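Local coordinates for translation initiation factor eif-2b-like protein (PDB 4ZEO), which is the delta subunit of eIF2B, the complex that exchanges GDP for GTP on eIF2, and probably acts in translation initiation, at residues A158-G163 / I213-E218; S176-T181 / C223-N228; A184-I189 / G252-I257; N198-H203 / A235-F240. All coordinates share one frame; numbering follows the deposited sequence.

Interaction 1 of 4, residues A158-G163 / I213-E218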
loop_
_atom_site.group_PDB
_atom_site.type_symbol
_atom_site.label_atom_id
_atom_site.label_comp_id
_atom_site.label_asym_id
_atom_site.label_seq_id
_atom_site.Cartn_x
_atom_site.Cartn_y
_atom_site.Cartn_z
ATOM N N ALA A 158 11.924 -18.998 0.400
ATOM C CA ALA A 158 11.765 -17.554 0.319
ATOM C C ALA A 158 10.353 -17.148 0.738
ATOM O O ALA A 158 10.166 -16.155 1.445
ATOM C CB ALA A 158 12.077 -17.062 -1.081
ATOM N N VAL A 159 9.367 -17.919 0.295
ATOM C CA VAL A 159 7.968 -17.671 0.633
ATOM C C VAL A 159 7.697 -17.918 2.123
ATOM O O VAL A 159 6.986 -17.166 2.777
ATOM C CB VAL A 159 7.020 -18.551 -0.269
ATOM C CG1 VAL A 159 5.554 -18.538 0.242
ATOM C CG2 VAL A 159 7.127 -18.099 -1.745
ATOM N N LEU A 160 8.322 -18.949 2.661
ATOM C CA LEU A 160 8.186 -19.303 4.057
ATOM C C LEU A 160 8.628 -18.140 4.976
ATOM O O LEU A 160 7.924 -17.769 5.919
ATOM C CB LEU A 160 9.040 -20.529 4.324
ATOM C CG LEU A 160 8.770 -21.286 5.605
ATOM C CD1 LEU A 160 7.464 -22.055 5.426
ATOM C CD2 LEU A 160 9.940 -22.200 5.958
ATOM N N ALA A 161 9.778 -17.549 4.657
ATOM C CA ALA A 161 10.318 -16.428 5.411
ATOM C C ALA A 161 9.402 -15.210 5.314
ATOM O O ALA A 161 9.137 -14.556 6.318
ATOM C CB ALA A 161 11.712 -16.082 4.930
ATOM N N VAL A 162 8.917 -14.902 4.114
ATOM C CA VAL A 162 8.022 -13.755 3.956
ATOM C C VAL A 162 6.708 -13.923 4.726
ATOM O O VAL A 162 6.253 -12.987 5.378
ATOM C CB VAL A 162 7.724 -13.477 2.468
ATOM C CG1 VAL A 162 6.512 -12.574 2.303
ATOM C CG2 VAL A 162 8.944 -12.883 1.797
ATOM N N GLY A 163 6.110 -15.113 4.660
ATOM C CA GLY A 163 4.877 -15.397 5.374
ATOM C C GLY A 163 5.051 -15.302 6.875
ATOM O O GLY A 163 4.200 -14.761 7.597
ATOM N N ILE A 213 0.704 -19.432 -2.347
ATOM C CA ILE A 213 -0.422 -18.556 -2.034
ATOM C C ILE A 213 -1.215 -19.077 -0.832
ATOM O O ILE A 213 -1.606 -18.316 0.044
ATOM C CB ILE A 213 -1.357 -18.417 -3.241
ATOM C CG1 ILE A 213 -0.562 -17.886 -4.436
ATOM C CG2 ILE A 213 -2.543 -17.494 -2.923
ATOM C CD1 ILE A 213 -1.364 -17.737 -5.690
ATOM N N GLU A 214 -1.436 -20.379 -0.790
ATOM C CA GLU A 214 -2.192 -20.977 0.291
ATOM C C GLU A 214 -1.454 -20.804 1.601
ATOM O O GLU A 214 -2.065 -20.539 2.636
ATOM C CB GLU A 214 -2.435 -22.474 0.038
ATOM C CG GLU A 214 -3.597 -22.773 -0.904
ATOM C CD GLU A 214 -3.750 -24.258 -1.234
ATOM O OE1 GLU A 214 -4.036 -24.586 -2.405
ATOM O OE2 GLU A 214 -3.608 -25.094 -0.311
ATOM N N TYR A 215 -0.137 -20.950 1.552
ATOM C CA TYR A 215 0.643 -20.766 2.741
ATOM C C TYR A 215 0.575 -19.324 3.247
ATOM O O TYR A 215 0.411 -19.083 4.453
ATOM C CB TYR A 215 2.087 -21.173 2.497
ATOM C CG TYR A 215 2.972 -20.791 3.634
ATOM C CD1 TYR A 215 2.968 -21.525 4.810
ATOM C CD2 TYR A 215 3.783 -19.667 3.563
ATOM C CE1 TYR A 215 3.772 -21.174 5.871
ATOM C CE2 TYR A 215 4.587 -19.303 4.625
ATOM C CZ TYR A 215 4.575 -20.058 5.775
ATOM O OH TYR A 215 5.372 -19.696 6.833
ATOM N N LEU A 216 0.724 -18.371 2.331
ATOM C CA LEU A 216 0.691 -16.962 2.695
ATOM C C LEU A 216 -0.665 -16.545 3.275
ATOM O O LEU A 216 -0.737 -15.715 4.206
ATOM C CB LEU A 216 1.036 -16.087 1.485
ATOM C CG LEU A 216 2.507 -16.147 1.078
ATOM C CD1 LEU A 216 2.749 -15.416 -0.237
ATOM C CD2 LEU A 216 3.382 -15.603 2.203
ATOM N N THR A 217 -1.727 -17.115 2.713
ATOM C CA THR A 217 -3.089 -16.865 3.167
ATOM C C THR A 217 -3.295 -17.379 4.574
ATOM O O THR A 217 -4.052 -16.811 5.349
ATOM C CB THR A 217 -4.126 -17.520 2.236
ATOM O OG1 THR A 217 -3.968 -16.998 0.914
ATOM C CG2 THR A 217 -5.532 -17.230 2.703
ATOM N N GLU A 218 -2.646 -18.488 4.880
ATOM C CA GLU A 218 -2.695 -19.074 6.209
ATOM C C GLU A 218 -2.010 -18.172 7.236
ATOM O O GLU A 218 -2.512 -18.031 8.346
ATOM C CB GLU A 218 -2.061 -20.469 6.193
ATOM C CG GLU A 218 -3.013 -21.567 5.697
ATOM C CD GLU A 218 -2.318 -22.776 5.052
ATOM O OE1 GLU A 218 -1.093 -22.987 5.223
ATOM O OE2 GLU A 218 -3.034 -23.544 4.378
#
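The ring of Tyr215 reaches across to helix 158-163 and settles against its backbone. Val159 O lies at the ring edge, near its plane and 3.7 Å from Tyr215 CE2, while Leu160 CD1 and Gly163 CA approach obliquely. Past the ring, Tyr215 OH donates a weak hydrogen bond of 3.3 Å to Leu160 O. With CG anti to the backbone N (chi1 171°), Tyr215 sends its ring straight out to the neighbouring helix. Leu160 starts out pointing away, yet its CD1 curls back to 3.5 Å from Tyr215 CZ. Val159 and Tyr215 lie alongside one another, pointing opposite ways, with Val159 CG1 3.9 Å from Tyr215 CD2. Val159 CG1 also meets Leu216 CG at 4.0 Å, the two side chains crossing at about a right angle. Leu216 then carries its CD2 to 3.5 Å from Gly163 CA, where the lack of a side chain lets the branch lie directly on the backbone. An alanine in place of Tyr215 is likely to open a gap beside Val159 and Leu160 and leave Leu160 O without its weak hydroxyl partner. On its other flank, Val159 rests on Ala184 and Val188 of helix 174-191, and Val155 also touches Tyr215. The two segments run in the same direction with their axes 9.5 Å apart, inclined by only 16°. Such shallow, mainly apolar packing is typical of a helical bundle, here the N-terminal one of an eIF2B alpha/beta/delta family subunit.

Interaction 2 of 4, residues S176-T181 / C223-N228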
loop_
_atom_site.group_PDB
_atom_site.type_symbol
_atom_site.label_atom_id
_atom_site.label_comp_id
_atom_site.label_asym_id
_atom_site.label_seq_id
_atom_site.Cartn_x
_atom_site.Cartn_y
_atom_site.Cartn_z
ATOM N N SER A 176 4.322 -3.171 1.361
ATOM C CA SER A 176 5.499 -3.923 1.820
ATOM C C SER A 176 5.242 -5.401 1.665
ATOM O O SER A 176 6.116 -6.166 1.261
ATOM C CB SER A 176 5.808 -3.672 3.295
ATOM O OG SER A 176 6.298 -2.380 3.525
ATOM N N ARG A 177 4.029 -5.801 2.013
ATOM C CA ARG A 177 3.668 -7.197 1.896
ATOM C C ARG A 177 3.736 -7.618 0.425
ATOM O O ARG A 177 4.309 -8.664 0.108
ATOM C CB ARG A 177 2.279 -7.447 2.488
ATOM C CG ARG A 177 2.235 -7.362 3.999
ATOM C CD ARG A 177 0.788 -7.385 4.482
ATOM N NE ARG A 177 0.188 -8.688 4.213
ATOM C CZ ARG A 177 -1.108 -8.963 4.312
ATOM N NH1 ARG A 177 -1.970 -8.017 4.675
ATOM N NH2 ARG A 177 -1.537 -10.190 4.039
ATOM N N LEU A 178 3.215 -6.775 -0.465
ATOM C CA LEU A 178 3.181 -7.105 -1.889
ATOM C C LEU A 178 4.602 -7.256 -2.474
ATOM O O LEU A 178 4.899 -8.236 -3.164
ATOM C CB LEU A 178 2.384 -6.045 -2.673
ATOM C CG LEU A 178 2.416 -6.186 -4.207
ATOM C CD1 LEU A 178 1.866 -7.522 -4.668
ATOM C CD2 LEU A 178 1.673 -5.059 -4.894
ATOM N N LYS A 179 5.475 -6.307 -2.165
ATOM C CA LYS A 179 6.843 -6.342 -2.667
ATOM C C LYS A 179 7.606 -7.572 -2.182
ATOM O O LYS A 179 8.291 -8.223 -2.965
ATOM C CB LYS A 179 7.601 -5.081 -2.247
ATOM C CG LYS A 179 8.852 -4.833 -3.045
ATOM C CD LYS A 179 9.700 -3.719 -2.450
ATOM C CE LYS A 179 10.965 -3.536 -3.243
ATOM N NZ LYS A 179 11.758 -2.284 -2.909
ATOM N N ALA A 180 7.474 -7.895 -0.899
ATOM C CA ALA A 180 8.146 -9.055 -0.339
ATOM C C ALA A 180 7.645 -10.316 -1.050
ATOM O O ALA A 180 8.432 -11.179 -1.437
ATOM C CB ALA A 180 7.899 -9.136 1.180
ATOM N N THR A 181 6.335 -10.369 -1.280
ATOM C CA THR A 181 5.708 -11.473 -1.982
ATOM C C THR A 181 6.204 -11.607 -3.416
ATOM O O THR A 181 6.528 -12.711 -3.860
ATOM C CB THR A 181 4.174 -11.312 -2.018
ATOM O OG1 THR A 181 3.669 -11.182 -0.686
ATOM C CG2 THR A 181 3.505 -12.503 -2.700
ATOM N N CYS A 223 -4.050 -9.025 1.377
ATOM C CA CYS A 223 -4.554 -7.711 1.014
ATOM C C CYS A 223 -4.946 -7.675 -0.489
ATOM O O CYS A 223 -4.608 -8.590 -1.252
ATOM C CB CYS A 223 -3.494 -6.644 1.338
ATOM S SG CYS A 223 -1.816 -6.947 0.645
ATOM N N PHE A 224 -5.665 -6.632 -0.907
ATOM C CA PHE A 224 -6.084 -6.509 -2.305
ATOM C C PHE A 224 -4.872 -6.481 -3.238
ATOM O O PHE A 224 -4.918 -7.057 -4.330
ATOM C CB PHE A 224 -6.911 -5.241 -2.522
ATOM C CG PHE A 224 -8.288 -5.313 -1.951
ATOM C CD1 PHE A 224 -8.839 -6.519 -1.579
ATOM C CD2 PHE A 224 -9.043 -4.171 -1.788
ATOM C CE1 PHE A 224 -10.121 -6.583 -1.032
ATOM C CE2 PHE A 224 -10.325 -4.238 -1.243
ATOM C CZ PHE A 224 -10.852 -5.460 -0.873
ATOM N N ALA A 225 -3.784 -5.843 -2.780
ATOM C CA ALA A 225 -2.564 -5.693 -3.578
ATOM C C ALA A 225 -2.001 -7.048 -4.004
ATOM O O ALA A 225 -1.699 -7.262 -5.191
ATOM C CB ALA A 225 -1.510 -4.901 -2.799
ATOM N N MET A 226 -1.916 -7.958 -3.035
ATOM C CA MET A 226 -1.486 -9.319 -3.280
ATOM C C MET A 226 -2.493 -10.042 -4.169
ATOM O O MET A 226 -2.115 -10.721 -5.115
ATOM C CB MET A 226 -1.313 -10.067 -1.961
ATOM C CG MET A 226 -0.090 -9.650 -1.172
ATOM S SD MET A 226 -0.062 -10.308 0.516
ATOM C CE MET A 226 0.265 -12.035 0.140
ATOM N N GLY A 227 -3.779 -9.875 -3.874
ATOM C CA GLY A 227 -4.798 -10.519 -4.666
ATOM C C GLY A 227 -4.709 -10.078 -6.118
ATOM O O GLY A 227 -4.801 -10.911 -7.033
ATOM N N ASN A 228 -4.531 -8.769 -6.332
ATOM C CA ASN A 228 -4.441 -8.219 -7.691
ATOM C C ASN A 228 -3.199 -8.698 -8.434
ATOM O O ASN A 228 -3.272 -9.096 -9.592
ATOM C CB ASN A 228 -4.475 -6.686 -7.659
ATOM C CG ASN A 228 -5.865 -6.143 -7.391
ATOM O OD1 ASN A 228 -6.847 -6.712 -7.860
ATOM N ND2 ASN A 228 -5.959 -5.036 -6.637
#
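Arg177 O is gripped twice from within its own helix, by the backbone N and the hydroxyl of Thr181, which arrive from opposite faces of the carbonyl plane. The hydroxyl bond, 2.7 Å from Thr181 OG1 to Arg177 O, fixes the rotation of Thr181, and Met226 CE of helix 224-228 meets Thr181 OG1 at 3.6 Å. Met226 crosses both Thr181 and Arg177 at about a right angle. Its chain bends at the last torsion (chi3 71°), which turns the methyl to Thr181 while Met226 SD stays 3.8 Å from Arg177 NH2. Cys223 SG lies over one face of the guanidinium, offset toward the rim. The polar end of Arg177 has its main partner just ahead of 223-228, NH2 being hydrogen-bonded to Pro221 O. A leucine in its place would probably leave Pro221 O without that donor and Cys223 SG without the flat group beneath it. Further along, Leu178 CD2 packs 3.8 Å from Ala225 CB, and its CD1 touches Ala225 O. No hydrogen bond joins the two segments directly. Cohesion therefore comes from apolar and sulfur contacts, while Pro221 O probably offsets part of the buried arginine charge, which also has Arg220 close by.

Interaction 3 of 4, residues A184-I189 / G252-I257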
loop_
_atom_site.group_PDB
_atom_site.type_symbol
_atom_site.label_atom_id
_atom_site.label_comp_id
_atom_site.label_asym_id
_atom_site.label_seq_id
_atom_site.Cartn_x
_atom_site.Cartn_y
_atom_site.Cartn_z
ATOM N N ALA A 184 9.766 -12.921 -3.404
ATOM C CA ALA A 184 9.831 -14.337 -3.066
ATOM C C ALA A 184 9.377 -15.178 -4.259
ATOM O O ALA A 184 10.001 -16.207 -4.594
ATOM C CB ALA A 184 8.987 -14.643 -1.840
ATOM N N PHE A 185 8.293 -14.735 -4.893
ATOM C CA PHE A 185 7.776 -15.399 -6.095
ATOM C C PHE A 185 8.829 -15.377 -7.215
ATOM O O PHE A 185 8.941 -16.292 -8.029
ATOM C CB PHE A 185 6.500 -14.719 -6.603
ATOM C CG PHE A 185 5.277 -15.051 -5.809
ATOM C CD1 PHE A 185 5.336 -15.937 -4.737
ATOM C CD2 PHE A 185 4.040 -14.539 -6.179
ATOM C CE1 PHE A 185 4.179 -16.263 -4.025
ATOM C CE2 PHE A 185 2.884 -14.871 -5.469
ATOM C CZ PHE A 185 2.957 -15.725 -4.399
ATOM N N ARG A 186 9.595 -14.303 -7.256
ATOM C CA ARG A 186 10.634 -14.180 -8.241
ATOM C C ARG A 186 11.633 -15.331 -8.060
ATOM O O ARG A 186 12.052 -15.977 -9.028
ATOM C CB ARG A 186 11.296 -12.813 -8.111
ATOM C CG ARG A 186 11.972 -12.335 -9.358
ATOM C CD ARG A 186 12.735 -11.057 -9.119
ATOM N NE ARG A 186 13.344 -10.597 -10.353
ATOM C CZ ARG A 186 14.510 -11.057 -10.788
ATOM N NH1 ARG A 186 15.155 -11.973 -10.076
ATOM N NH2 ARG A 186 15.034 -10.604 -11.921
ATOM N N LYS A 187 11.977 -15.599 -6.805
ATOM C CA LYS A 187 12.892 -16.677 -6.466
ATOM C C LYS A 187 12.272 -18.056 -6.783
ATOM O O LYS A 187 12.954 -18.968 -7.247
ATOM C CB LYS A 187 13.265 -16.579 -4.989
ATOM C CG LYS A 187 14.273 -15.497 -4.664
ATOM C CD LYS A 187 14.650 -15.552 -3.197
ATOM C CE LYS A 187 15.357 -14.289 -2.713
ATOM N NZ LYS A 187 16.801 -14.221 -3.089
ATOM N N VAL A 188 10.969 -18.188 -6.553
ATOM C CA VAL A 188 10.247 -19.430 -6.838
ATOM C C VAL A 188 10.348 -19.777 -8.324
ATOM O O VAL A 188 10.641 -20.917 -8.681
ATOM C CB VAL A 188 8.768 -19.321 -6.417
ATOM C CG1 VAL A 188 7.968 -20.515 -6.904
ATOM C CG2 VAL A 188 8.656 -19.163 -4.919
ATOM N N ILE A 189 10.153 -18.776 -9.176
ATOM C CA ILE A 189 10.269 -18.947 -10.613
ATOM C C ILE A 189 11.692 -19.316 -11.028
ATOM O O ILE A 189 11.878 -20.219 -11.851
ATOM C CB ILE A 189 9.842 -17.669 -11.337
ATOM C CG1 ILE A 189 8.361 -17.407 -11.086
ATOM C CG2 ILE A 189 10.106 -17.769 -12.819
ATOM C CD1 ILE A 189 7.900 -16.060 -11.573
ATOM N N GLY A 252 10.516 -14.269 -19.142
ATOM C CA GLY A 252 9.357 -13.407 -19.314
ATOM C C GLY A 252 8.634 -13.089 -18.006
ATOM O O GLY A 252 8.175 -11.965 -17.786
ATOM N N LEU A 253 8.469 -14.100 -17.161
ATOM C CA LEU A 253 7.831 -13.910 -15.862
ATOM C C LEU A 253 8.707 -13.017 -14.966
ATOM O O LEU A 253 8.197 -12.179 -14.234
ATOM C CB LEU A 253 7.579 -15.254 -15.194
ATOM C CG LEU A 253 6.400 -16.069 -15.713
ATOM C CD1 LEU A 253 6.333 -17.398 -14.969
ATOM C CD2 LEU A 253 5.086 -15.308 -15.554
ATOM N N LEU A 254 10.023 -13.207 -15.034
ATOM C CA LEU A 254 10.949 -12.430 -14.226
ATOM C C LEU A 254 10.939 -10.955 -14.634
ATOM O O LEU A 254 10.981 -10.063 -13.786
ATOM C CB LEU A 254 12.356 -13.012 -14.322
ATOM C CG LEU A 254 12.520 -14.369 -13.614
ATOM C CD1 LEU A 254 13.983 -14.756 -13.474
ATOM C CD2 LEU A 254 11.864 -14.338 -12.241
ATOM N N GLU A 255 10.836 -10.687 -15.931
ATOM C CA GLU A 255 10.828 -9.303 -16.366
ATOM C C GLU A 255 9.457 -8.684 -16.139
ATOM O O GLU A 255 9.333 -7.487 -15.923
ATOM C CB GLU A 255 11.230 -9.213 -17.834
ATOM C CG GLU A 255 12.651 -9.700 -18.029
ATOM C CD GLU A 255 13.027 -9.958 -19.478
ATOM O OE1 GLU A 255 12.275 -9.533 -20.383
ATOM O OE2 GLU A 255 14.090 -10.578 -19.708
ATOM N N TRP A 256 8.436 -9.524 -16.118
ATOM C CA TRP A 256 7.106 -9.075 -15.794
ATOM C C TRP A 256 6.963 -8.687 -14.304
ATOM O O TRP A 256 6.291 -7.725 -13.961
ATOM C CB TRP A 256 6.113 -10.154 -16.186
ATOM C CG TRP A 256 4.751 -9.757 -15.887
ATOM C CD1 TRP A 256 3.892 -9.095 -16.705
ATOM C CD2 TRP A 256 4.080 -9.934 -14.640
ATOM N NE1 TRP A 256 2.708 -8.867 -16.044
ATOM C CE2 TRP A 256 2.798 -9.372 -14.770
ATOM C CE3 TRP A 256 4.439 -10.519 -13.423
ATOM C CZ2 TRP A 256 1.856 -9.385 -13.739
ATOM C CZ3 TRP A 256 3.499 -10.534 -12.372
ATOM C CH2 TRP A 256 2.224 -9.965 -12.545
ATOM N N ILE A 257 7.564 -9.465 -13.420
ATOM C CA ILE A 257 7.576 -9.140 -11.995
ATOM C C ILE A 257 8.332 -7.841 -11.721
ATOM O O ILE A 257 7.897 -7.013 -10.925
ATOM C CB ILE A 257 8.185 -10.303 -11.185
ATOM C CG1 ILE A 257 7.154 -11.430 -11.138
ATOM C CG2 ILE A 257 8.580 -9.873 -9.780
ATOM C CD1 ILE A 257 7.523 -12.578 -10.275
#
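Ile189 and Ile257 reach toward each other tip to tip, their CD1 methyls 3.7 Å apart between two nearly antiparallel helices (170°). The Ile189 side chain crosses that of Leu253 at about a right angle, with Ile189 CD1 3.7 Å from Leu253 CB. Leu254 instead lies alongside Ile189, pointing the opposite way, with Leu254 CD2 3.9 Å from Ile189 CG2. Leu254 CD2 also meets the aliphatic part of Arg186, 3.5 Å from Arg186 CG, and there the two side chains stand roughly perpendicular. Arg186 is extended from CG to NE, with CG anti to the backbone N (chi1 -156°); this carries the guanidinium beside Leu254, whose side chain lies over one of its faces, offset toward the rim. Phe185 turns its ring the other way, to Leu209 and Gln212 of helix 200-219, and offers Ile257 chiefly its backbone and CB. Ile189, Leu253, Leu254 and Ile257 thus form a branched aliphatic core, bordered by an arginine that is apolar along its stem and charged at its end. Dispersion probably holds the two segments together, while just beyond them Arg186 NE forms a salt bridge with Asp258, the residue after Ile257.

Interaction 4 of 4, residues N198-H203 / A235-F240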
loop_
_atom_site.group_PDB
_atom_site.type_symbol
_atom_site.label_atom_id
_atom_site.label_comp_id
_atom_site.label_asym_id
_atom_site.label_seq_id
_atom_site.Cartn_x
_atom_site.Cartn_y
_atom_site.Cartn_z
ATOM N N ASN A 198 6.035 -32.307 -19.276
ATOM C CA ASN A 198 5.061 -31.325 -18.825
ATOM C C ASN A 198 5.463 -29.916 -19.263
ATOM O O ASN A 198 6.563 -29.707 -19.751
ATOM C CB ASN A 198 4.901 -31.431 -17.304
ATOM C CG ASN A 198 3.524 -30.981 -16.812
ATOM O OD1 ASN A 198 2.904 -30.080 -17.383
ATOM N ND2 ASN A 198 3.027 -31.642 -15.771
ATOM N N SER A 199 4.549 -28.964 -19.166
ATOM C CA SER A 199 4.866 -27.586 -19.496
ATOM C C SER A 199 4.553 -26.692 -18.308
ATOM O O SER A 199 3.690 -27.007 -17.493
ATOM C CB SER A 199 4.091 -27.113 -20.717
ATOM O OG SER A 199 2.729 -26.930 -20.392
ATOM N N LEU A 200 5.261 -25.575 -18.214
ATOM C CA LEU A 200 5.025 -24.621 -17.153
ATOM C C LEU A 200 3.583 -24.128 -17.224
ATOM O O LEU A 200 2.929 -23.958 -16.195
ATOM C CB LEU A 200 6.004 -23.447 -17.277
ATOM C CG LEU A 200 5.851 -22.158 -16.452
ATOM C CD1 LEU A 200 7.225 -21.522 -16.251
ATOM C CD2 LEU A 200 4.890 -21.149 -17.073
ATOM N N SER A 201 3.090 -23.939 -18.451
ATOM C CA SER A 201 1.741 -23.416 -18.707
ATOM C C SER A 201 0.661 -24.275 -18.070
ATOM O O SER A 201 -0.433 -23.804 -17.820
ATOM C CB SER A 201 1.461 -23.285 -20.209
ATOM O OG SER A 201 1.467 -24.538 -20.855
ATOM N N ARG A 202 0.936 -25.561 -17.933
ATOM C CA ARG A 202 0.010 -26.511 -17.322
ATOM C C ARG A 202 0.341 -26.879 -15.853
ATOM O O ARG A 202 -0.560 -27.194 -15.078
ATOM C CB ARG A 202 -0.087 -27.756 -18.218
ATOM C CG ARG A 202 -0.874 -27.455 -19.518
ATOM C CD ARG A 202 -1.457 -28.701 -20.206
ATOM N NE ARG A 202 -1.713 -28.456 -21.632
ATOM C CZ ARG A 202 -2.232 -29.342 -22.481
ATOM N NH1 ARG A 202 -2.584 -30.553 -22.064
ATOM N NH2 ARG A 202 -2.416 -29.012 -23.755
ATOM N N HIS A 203 1.628 -27.017 -15.534
ATOM C CA HIS A 203 2.104 -27.453 -14.208
ATOM C C HIS A 203 2.256 -26.365 -13.123
ATOM O O HIS A 203 1.938 -26.577 -11.949
ATOM C CB HIS A 203 3.447 -28.175 -14.373
ATOM C CG HIS A 203 4.008 -28.715 -13.097
ATOM N ND1 HIS A 203 5.020 -28.088 -12.396
ATOM C CD2 HIS A 203 3.714 -29.842 -12.402
ATOM C CE1 HIS A 203 5.304 -28.792 -11.316
ATOM N NE2 HIS A 203 4.533 -29.870 -11.302
ATOM N N ALA A 235 -2.677 -14.658 -15.067
ATOM C CA ALA A 235 -3.019 -14.344 -16.465
ATOM C C ALA A 235 -1.766 -14.402 -17.355
ATOM O O ALA A 235 -1.825 -14.932 -18.462
ATOM C CB ALA A 235 -3.707 -12.991 -16.584
ATOM N N LYS A 236 -0.635 -13.895 -16.854
ATOM C CA LYS A 236 0.629 -13.943 -17.584
ATOM C C LYS A 236 1.055 -15.371 -17.882
ATOM O O LYS A 236 1.452 -15.683 -19.002
ATOM C CB LYS A 236 1.729 -13.234 -16.801
ATOM C CG LYS A 236 1.927 -11.786 -17.188
ATOM C CD LYS A 236 2.422 -11.620 -18.642
ATOM C CE LYS A 236 3.757 -12.306 -18.881
ATOM N NZ LYS A 236 4.168 -12.191 -20.318
ATOM N N VAL A 237 0.935 -16.251 -16.894
ATOM C CA VAL A 237 1.257 -17.653 -17.105
ATOM C C VAL A 237 0.355 -18.260 -18.180
ATOM O O VAL A 237 0.810 -19.034 -19.025
ATOM C CB VAL A 237 1.118 -18.468 -15.803
ATOM C CG1 VAL A 237 1.267 -19.961 -16.082
ATOM C CG2 VAL A 237 2.115 -17.967 -14.750
ATOM N N ASN A 238 -0.918 -17.889 -18.155
ATOM C CA ASN A 238 -1.865 -18.406 -19.128
ATOM C C ASN A 238 -1.587 -17.971 -20.575
ATOM O O ASN A 238 -2.162 -18.535 -21.493
ATOM C CB ASN A 238 -3.291 -18.041 -18.721
ATOM C CG ASN A 238 -3.913 -19.075 -17.780
ATOM O OD1 ASN A 238 -4.748 -19.879 -18.197
ATOM N ND2 ASN A 238 -3.536 -19.032 -16.505
ATOM N N LYS A 239 -0.805 -16.909 -20.789
ATOM C CA LYS A 239 -0.466 -16.482 -22.164
ATOM C C LYS A 239 0.515 -17.453 -22.828
ATOM O O LYS A 239 0.605 -17.520 -24.052
ATOM C CB LYS A 239 0.066 -15.032 -22.185
ATOM C CG LYS A 239 -1.068 -13.972 -22.044
ATOM C CD LYS A 239 -0.625 -12.585 -21.546
ATOM C CE LYS A 239 -1.155 -12.337 -20.100
ATOM N NZ LYS A 239 -1.199 -10.962 -19.485
ATOM N N PHE A 240 1.225 -18.212 -22.006
ATOM C CA PHE A 240 2.120 -19.274 -22.454
ATOM C C PHE A 240 1.383 -20.535 -22.924
ATOM O O PHE A 240 0.232 -20.775 -22.543
ATOM C CB PHE A 240 3.071 -19.615 -21.317
ATOM C CG PHE A 240 3.951 -18.476 -20.922
ATOM C CD1 PHE A 240 4.508 -17.666 -21.881
ATOM C CD2 PHE A 240 4.159 -18.172 -19.593
ATOM C CE1 PHE A 240 5.308 -16.612 -21.524
ATOM C CE2 PHE A 240 4.961 -17.109 -19.233
ATOM C CZ PHE A 240 5.525 -16.327 -20.201
#
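Leu200 CD2 carries the apolar packing: it meets two partners, 3.9 Å from Val237 CG1 and 4.0 Å from Phe240 CD2, and its side chain runs obliquely to both. CG of Leu200 stands anti to the backbone N (chi1 169°), which points the branch at the end of the opposite helix. The Phe240 ring receives this methyl at a slant, and Lys236 O of its own segment sits over one ring face, offset toward the rim. Ser201 CB adds an apolar touch, 4.2 Å from Phe240 CB. Contact between side chain and backbone comes next, with Ser201 CB 3.6 Å from Phe240 O. No hydrogen bond crosses the contact; several within 198-203 shape the start of its helix. Ser199 occupies the N-cap position, and Ser199 OG is hydrogen-bonded to Ser201 OG at 2.7 Å, so the hydroxyl of Ser201 is engaged on its own segment. Just before it, Asn198 OD1 accepts from Ser199 N through a lone pair in the carbonyl plane, though the bond is bent, with an N-H...O angle of 135°. Ser199 O in turn takes the backbone NH groups of both Arg202 and His203. The contact therefore joins the first turn of helix 200-219 to the end of helix 224-239. Phe204 and Val205 of the former extend the packing on Val237, while Ala249 and Leu253 of helix 246-277 back Phe240.

Overall arrangement
All four contacts lie in the helical part made by helices 157-168, 174-191, 200-219, 224-239 and 246-277, which precedes the parallel sheet in the chain. Interactions 1 and 2 have centres 11 Å apart and touch, through Val162 on Ala180 and Leu216 on Thr181. Interactions 2 and 3 share helix 174-191, with centres 14 Å apart. Interaction 4 is nested inside the loop closed by interaction 3 and touches it, Leu253 packing on Phe240. Interactions 1 and 4 share helix 200-219 but stand 22 Å apart between centres. Every pair except 3 and 4 interleaves along the chain, so five successive helices are knitted into one bundle.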